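Local coordinates for Lin1840 protein (Listeria innocua serovar 6a, PDB 4ZOC), which probably hydrolyses terminal, non-reducing beta-D-glucosyl residues to release beta-D-glucose, as a family 3 glycoside hydrolase that takes part in beta-1,2-glucan metabolism, at residues 158-161 and 162-166; 238-242 and 243-247. The protein carries 2 engineered substitutions. All coordinates share one frame; numbering follows the deposited sequence.

Interaction 1 (158-161 and 162-166); sequences PFLN and SELGK
One face of the F159 ring is met by the side chain of E163, one helical turn on: E163 CG stands 3.7 Å from the ring centroid and 19° off its normal, a CH-pi contact displaced toward the rim, nearest to CZ. The E163 carboxylate lies almost parallel to the ring, their planes 5° apart. With CG of F159 anti to the backbone N (chi1 -178°), the ring leans forward along the helix, and the bend of E163 at chi2 lays its chain over it. Two cations hold the carboxylate: K166 NZ bonds E163 OE2 at 2.9 Å, on the syn side, while OE1 pairs with R112. At the start of the helix P158 O accepts twice from S162, from N at 2.8 Å and from OG at 2.8 Å, the two donors reaching opposite faces of the carbonyl plane; the serine hydroxyl is thus satisfied within its own helix. L160 CD1 packs on L164 CD1 at 3.7 Å. This is the first part of helix 158-173: F159, L160 and E163 face F663 of strand 659-668, L164 meets helix 112-128, and S162 and N161 rest on helix 221-228.

Interaction 2 (238-242 and 243-247); sequences FNVVD and GIPAT
V240 and P245 meet across a tight antiparallel hairpin, as a non-hydrogen-bonded pair with their CA atoms only 3.8 Å apart. From V240, CB lies 3.9 Å from G243 C, in the turn itself. Its branch CG1, set anti to the carbonyl carbon (chi1 -60°), then reaches P245, with P245 N at 3.8 Å and the ring carbons CG and CD each at about 4.1 Å. The valine therefore bears on both the turn and the proline, an apolar contact between side chains that otherwise diverge. The next pair, V241 and I244, is hydrogen-bonded: V241 N donates a hydrogen bond to I244 O at 2.9 Å (N-H...O 171°), and I244 N donates one back to V241 O at 3.1 Å. In both, the donor stands more than 50° out of the acceptor's carbonyl plane, although V241 N-H points almost straight at its oxygen. Farther from the turn, A246 N bonds N239 O at 3.0 Å. D242 and G243 form the corners of a type I' turn, both with positive phi, which at G243 favours glycine. Just before strand 240-241, N239 ND2 reaches forward to V240 O, approaching from above its carbonyl plane, and it also donates to A194 O. The D242 carboxylate turns outward to the second subunit, where OD1 meets R213 in a salt bridge and S211 in a hydrogen bond. Chemically, the hairpin is closed by main-chain bonds with apolar side-chain contacts beside them, while the charge at its tip is paired across the dimer interface, where it is probably kept ionised.

Interaction 1 comes first along the chain and interaction 2 follows, both inside the family 3 N-terminal, TIM-barrel range. Their centres lie about 23 Å apart and their nearest atoms about 14 Å, so they do not touch. The helix of 158-166 follows barrel strand 133-134 and precedes 187-193; the hairpin of 238-247 comes after strand 233-236 and before helix 250-260 and strand 266-268. Each therefore belongs to a connection between barrel strands. They face different partners: the helix meets strand 659-668 of the fibronectin type III-like range in its own chain, whereas the hairpin tip meets the second subunit. The barrel domain is thus tied both to another domain and to its dimer mate.

Interaction 1 (158-161 and 162-166)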
ATOM      1  N   PRO A 158     -12.113   0.088 -12.840  1.00  6.58           N
ATOM      2  CA  PRO A 158     -12.564   1.436 -13.195  1.00  7.80           C
ATOM      3  C   PRO A 158     -13.641   1.391 -14.252  1.00  9.06           C
ATOM      4  O   PRO A 158     -14.528   2.281 -14.224  1.00  9.13           O
ATOM      5  CB  PRO A 158     -11.319   2.133 -13.704  1.00  7.80           C
ATOM      6  CG  PRO A 158     -10.199   1.305 -13.230  1.00  9.31           C
ATOM      7  CD  PRO A 158     -10.667  -0.066 -12.959  1.00  7.35           C
ATOM      8  N   PHE A 159     -13.573   0.419 -15.192  1.00  8.90           N
ATOM      9  CA  PHE A 159     -14.637   0.371 -16.272  1.00  9.21           C
ATOM     10  C   PHE A 159     -16.014  -0.002 -15.727  1.00  8.92           C
ATOM     11  O   PHE A 159     -17.022   0.735 -15.945  1.00  7.86           O
ATOM     12  CB  PHE A 159     -14.278  -0.572 -17.429  1.00  9.77           C
ATOM     13  CG  PHE A 159     -15.277  -0.603 -18.527  1.00  8.57           C
ATOM     14  CD1 PHE A 159     -15.407   0.449 -19.351  1.00 11.05           C
ATOM     15  CD2 PHE A 159     -16.106  -1.682 -18.691  1.00 11.24           C
ATOM     16  CE1 PHE A 159     -16.355   0.431 -20.381  1.00 10.06           C
ATOM     17  CE2 PHE A 159     -17.051  -1.712 -19.673  1.00 11.32           C
ATOM     18  CZ  PHE A 159     -17.160  -0.641 -20.511  1.00 10.79           C
ATOM     19  N   LEU A 160     -16.077  -1.125 -15.037  1.00  6.86           N
ATOM     20  CA  LEU A 160     -17.264  -1.433 -14.322  1.00  7.59           C
ATOM     21  C   LEU A 160     -17.747  -0.270 -13.489  1.00  7.78           C
ATOM     22  O   LEU A 160     -18.975   0.081 -13.486  1.00  7.01           O
ATOM     23  CB  LEU A 160     -17.061  -2.653 -13.408  1.00  7.70           C
ATOM     24  CG  LEU A 160     -18.290  -3.211 -12.742  1.00  8.20           C
ATOM     25  CD1 LEU A 160     -19.419  -3.576 -13.732  1.00  9.07           C
ATOM     26  CD2 LEU A 160     -18.006  -4.437 -11.908  1.00 10.06           C
ATOM     27  N   ASN A 161     -16.862   0.364 -12.715  1.00  8.03           N
ATOM     28  CA  ASN A 161     -17.344   1.396 -11.809  1.00  7.73           C
ATOM     29  C   ASN A 161     -17.907   2.566 -12.593  1.00  7.40           C
ATOM     30  O   ASN A 161     -18.878   3.199 -12.182  1.00  7.07           O
ATOM     31  CB  ASN A 161     -16.231   1.928 -10.852  1.00  7.15           C
ATOM     32  CG  ASN A 161     -15.779   0.855  -9.875  1.00  6.74           C
ATOM     33  OD1 ASN A 161     -16.464  -0.189  -9.772  1.00  9.08           O
ATOM     34  ND2 ASN A 161     -14.778   1.125  -9.095  1.00  6.52           N
ATOM     35  N   SER A 162     -17.245   2.867 -13.714  1.00  6.59           N
ATOM     36  CA  SER A 162     -17.706   3.947 -14.612  1.00  7.67           C
ATOM     37  C   SER A 162     -19.113   3.647 -15.186  1.00  9.20           C
ATOM     38  O   SER A 162     -19.992   4.515 -15.145  1.00  9.91           O
ATOM     39  CB  SER A 162     -16.712   4.171 -15.763  1.00  8.93           C
ATOM     40  OG  SER A 162     -15.436   4.667 -15.325  1.00 10.18           O
ATOM     41  N   GLU A 163     -19.321   2.412 -15.652  1.00  7.62           N
ATOM     42  CA  GLU A 163     -20.588   1.983 -16.337  1.00  9.18           C
ATOM     43  C   GLU A 163     -21.726   1.984 -15.328  1.00  9.09           C
ATOM     44  O   GLU A 163     -22.799   2.536 -15.581  1.00  9.32           O
ATOM     45  CB  GLU A 163     -20.415   0.678 -17.036  1.00  8.97           C
ATOM     46  CG  GLU A 163     -19.428   0.768 -18.220  1.00 10.03           C
ATOM     47  CD  GLU A 163     -20.017   1.561 -19.344  1.00 11.18           C
ATOM     48  OE1 GLU A 163     -20.993   1.120 -19.890  1.00 15.81           O
ATOM     49  OE2 GLU A 163     -19.544   2.665 -19.671  1.00 14.08           O
ATOM     50  N   LEU A 164     -21.470   1.445 -14.149  1.00  8.31           N
ATOM     51  CA  LEU A 164     -22.515   1.446 -13.114  1.00  8.87           C
ATOM     52  C   LEU A 164     -22.803   2.830 -12.478  1.00  8.61           C
ATOM     53  O   LEU A 164     -23.970   3.160 -12.119  1.00  9.13           O
ATOM     54  CB  LEU A 164     -22.213   0.396 -12.075  1.00  9.27           C
ATOM     55  CG  LEU A 164     -22.057  -1.033 -12.658  1.00  9.05           C
ATOM     56  CD1 LEU A 164     -21.890  -1.952 -11.441  1.00 10.56           C
ATOM     57  CD2 LEU A 164     -23.211  -1.538 -13.478  1.00  9.01           C
ATOM     58  N   GLY A 165     -21.786   3.668 -12.389  1.00  8.37           N
ATOM     59  CA  GLY A 165     -21.995   5.024 -11.955  1.00  8.48           C
ATOM     60  C   GLY A 165     -22.894   5.777 -12.907  1.00  7.82           C
ATOM     61  O   GLY A 165     -23.791   6.493 -12.466  1.00  9.55           O
ATOM     62  N   LYS A 166     -22.639   5.647 -14.198  1.00  6.77           N
ATOM     63  CA  LYS A 166     -23.498   6.248 -15.181  1.00  9.52           C
ATOM     64  C   LYS A 166     -24.941   5.734 -15.065  1.00 10.13           C
ATOM     65  O   LYS A 166     -25.900   6.529 -15.116  1.00 10.51           O
ATOM     66  CB  LYS A 166     -23.022   6.059 -16.604  1.00 11.17           C
ATOM     67  CG  LYS A 166     -21.787   6.802 -16.886  1.00 12.88           C
ATOM     68  CD  LYS A 166     -21.376   6.704 -18.346  1.00 17.15           C
ATOM     69  CE  LYS A 166     -20.849   5.370 -18.640  1.00 21.00           C
ATOM     70  NZ  LYS A 166     -20.580   5.287 -20.110  1.00 27.69           N
TER

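Interaction 2 (238-242 and 243-247)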
ATOM      1  N   PHE A 238     -12.115  13.408   1.977  1.00  6.26           N
ATOM      2  CA  PHE A 238     -11.375  13.650   3.180  1.00  7.06           C
ATOM      3  C   PHE A 238      -9.863  13.599   3.084  1.00  7.69           C
ATOM      4  O   PHE A 238      -9.156  14.238   3.918  1.00 10.48           O
ATOM      5  CB  PHE A 238     -11.794  12.669   4.241  1.00  6.86           C
ATOM      6  CG  PHE A 238     -13.186  12.858   4.733  1.00  7.78           C
ATOM      7  CD1 PHE A 238     -13.544  14.051   5.375  1.00  8.54           C
ATOM      8  CD2 PHE A 238     -14.125  11.861   4.591  1.00  8.53           C
ATOM      9  CE1 PHE A 238     -14.804  14.211   5.890  1.00  9.04           C
ATOM     10  CE2 PHE A 238     -15.411  12.030   5.124  1.00  8.50           C
ATOM     11  CZ  PHE A 238     -15.753  13.203   5.725  1.00  8.65           C
ATOM     12  N   ASN A 239      -9.381  12.846   2.101  1.00  7.66           N
ATOM     13  CA  ASN A 239      -7.927  12.520   2.021  1.00  7.71           C
ATOM     14  C   ASN A 239      -7.136  13.600   1.374  1.00  7.54           C
ATOM     15  O   ASN A 239      -7.674  14.385   0.575  1.00  8.14           O
ATOM     16  CB  ASN A 239      -7.670  11.236   1.242  1.00  7.44           C
ATOM     17  CG  ASN A 239      -8.405  11.198  -0.106  1.00  7.17           C
ATOM     18  OD1 ASN A 239      -9.640  11.114  -0.145  1.00  9.49           O
ATOM     19  ND2 ASN A 239      -7.669  11.321  -1.198  1.00  4.82           N
ATOM     20  N   VAL A 240      -5.854  13.634   1.679  1.00  6.77           N
ATOM     21  CA  VAL A 240      -4.876  14.314   0.730  1.00  7.80           C
ATOM     22  C   VAL A 240      -4.813  13.676  -0.652  1.00  7.53           C
ATOM     23  O   VAL A 240      -5.006  12.466  -0.797  1.00  7.52           O
ATOM     24  CB  VAL A 240      -3.453  14.363   1.305  1.00  7.35           C
ATOM     25  CG1 VAL A 240      -3.358  15.132   2.617  1.00  9.41           C
ATOM     26  CG2 VAL A 240      -2.839  12.936   1.489  1.00  7.78           C
ATOM     27  N   VAL A 241      -4.662  14.482  -1.680  1.00  8.76           N
ATOM     28  CA  VAL A 241      -4.284  14.064  -3.038  1.00  8.09           C
ATOM     29  C   VAL A 241      -2.922  14.703  -3.271  1.00  9.04           C
ATOM     30  O   VAL A 241      -2.769  15.901  -3.253  1.00  7.48           O
ATOM     31  CB  VAL A 241      -5.337  14.497  -4.034  1.00  8.56           C
ATOM     32  CG1 VAL A 241      -4.901  14.209  -5.468  1.00 10.37           C
ATOM     33  CG2 VAL A 241      -6.642  13.743  -3.755  1.00  7.48           C
ATOM     34  N   ASP A 242      -1.923  13.848  -3.446  1.00  8.48           N
ATOM     35  CA  ASP A 242      -0.547  14.270  -3.498  1.00  9.31           C
ATOM     36  C   ASP A 242      -0.174  15.385  -2.494  1.00 10.19           C
ATOM     37  O   ASP A 242       0.378  16.440  -2.848  1.00 10.95           O
ATOM     38  CB  ASP A 242      -0.183  14.638  -4.933  1.00 10.56           C
ATOM     39  CG  ASP A 242       1.323  14.570  -5.183  1.00 11.77           C
ATOM     40  OD1 ASP A 242       2.113  14.216  -4.313  1.00 10.31           O
ATOM     41  OD2 ASP A 242       1.676  14.919  -6.312  1.00 13.42           O
ATOM     42  N   GLY A 243      -0.433  15.078  -1.222  1.00  9.70           N
ATOM     43  CA  GLY A 243      -0.049  15.909  -0.095  1.00  9.15           C
ATOM     44  C   GLY A 243      -0.966  17.097   0.196  1.00  9.18           C
ATOM     45  O   GLY A 243      -0.790  17.703   1.226  1.00 10.42           O
ATOM     46  N   ILE A 244      -1.948  17.375  -0.671  1.00  7.17           N
ATOM     47  CA  ILE A 244      -2.910  18.469  -0.386  1.00  8.32           C
ATOM     48  C   ILE A 244      -4.285  17.937  -0.201  1.00  7.13           C
ATOM     49  O   ILE A 244      -4.834  17.308  -1.102  1.00  6.71           O
ATOM     50  CB  ILE A 244      -2.881  19.570  -1.447  1.00  9.09           C
ATOM     51  CG1 ILE A 244      -1.451  20.021  -1.642  1.00  8.96           C
ATOM     52  CG2 ILE A 244      -3.782  20.731  -1.110  1.00  9.70           C
ATOM     53  CD1 ILE A 244      -1.322  20.965  -2.848  1.00 10.75           C
ATOM     54  N   PRO A 245      -4.883  18.231   0.988  1.00  6.52           N
ATOM     55  CA  PRO A 245      -6.269  17.793   1.208  1.00  7.49           C
ATOM     56  C   PRO A 245      -7.166  18.126   0.032  1.00  7.88           C
ATOM     57  O   PRO A 245      -7.170  19.281  -0.438  1.00  8.83           O
ATOM     58  CB  PRO A 245      -6.660  18.567   2.462  1.00  6.91           C
ATOM     59  CG  PRO A 245      -5.400  18.677   3.186  1.00  6.88           C
ATOM     60  CD  PRO A 245      -4.396  19.025   2.118  1.00  6.62           C
ATOM     61  N   ALA A 246      -7.955  17.154  -0.448  1.00  7.13           N
ATOM     62  CA  ALA A 246      -8.735  17.371  -1.655  1.00  7.27           C
ATOM     63  C   ALA A 246      -9.559  18.676  -1.605  1.00  6.72           C
ATOM     64  O   ALA A 246      -9.717  19.395  -2.619  1.00  8.15           O
ATOM     65  CB  ALA A 246      -9.654  16.169  -1.907  1.00  6.91           C
ATOM     66  N   THR A 247     -10.108  18.984  -0.437  1.00  8.22           N
ATOM     67  CA  THR A 247     -11.069  20.106  -0.275  1.00  8.45           C
ATOM     68  C   THR A 247     -10.429  21.441  -0.629  1.00  8.33           C
ATOM     69  O   THR A 247     -11.113  22.316  -1.194  1.00  9.62           O
ATOM     70  CB  THR A 247     -11.630  20.103   1.181  1.00  9.41           C
ATOM     71  OG1 THR A 247     -12.289  18.820   1.347  1.00  9.10           O
ATOM     72  CG2 THR A 247     -12.613  21.262   1.454  1.00  9.62           C
TER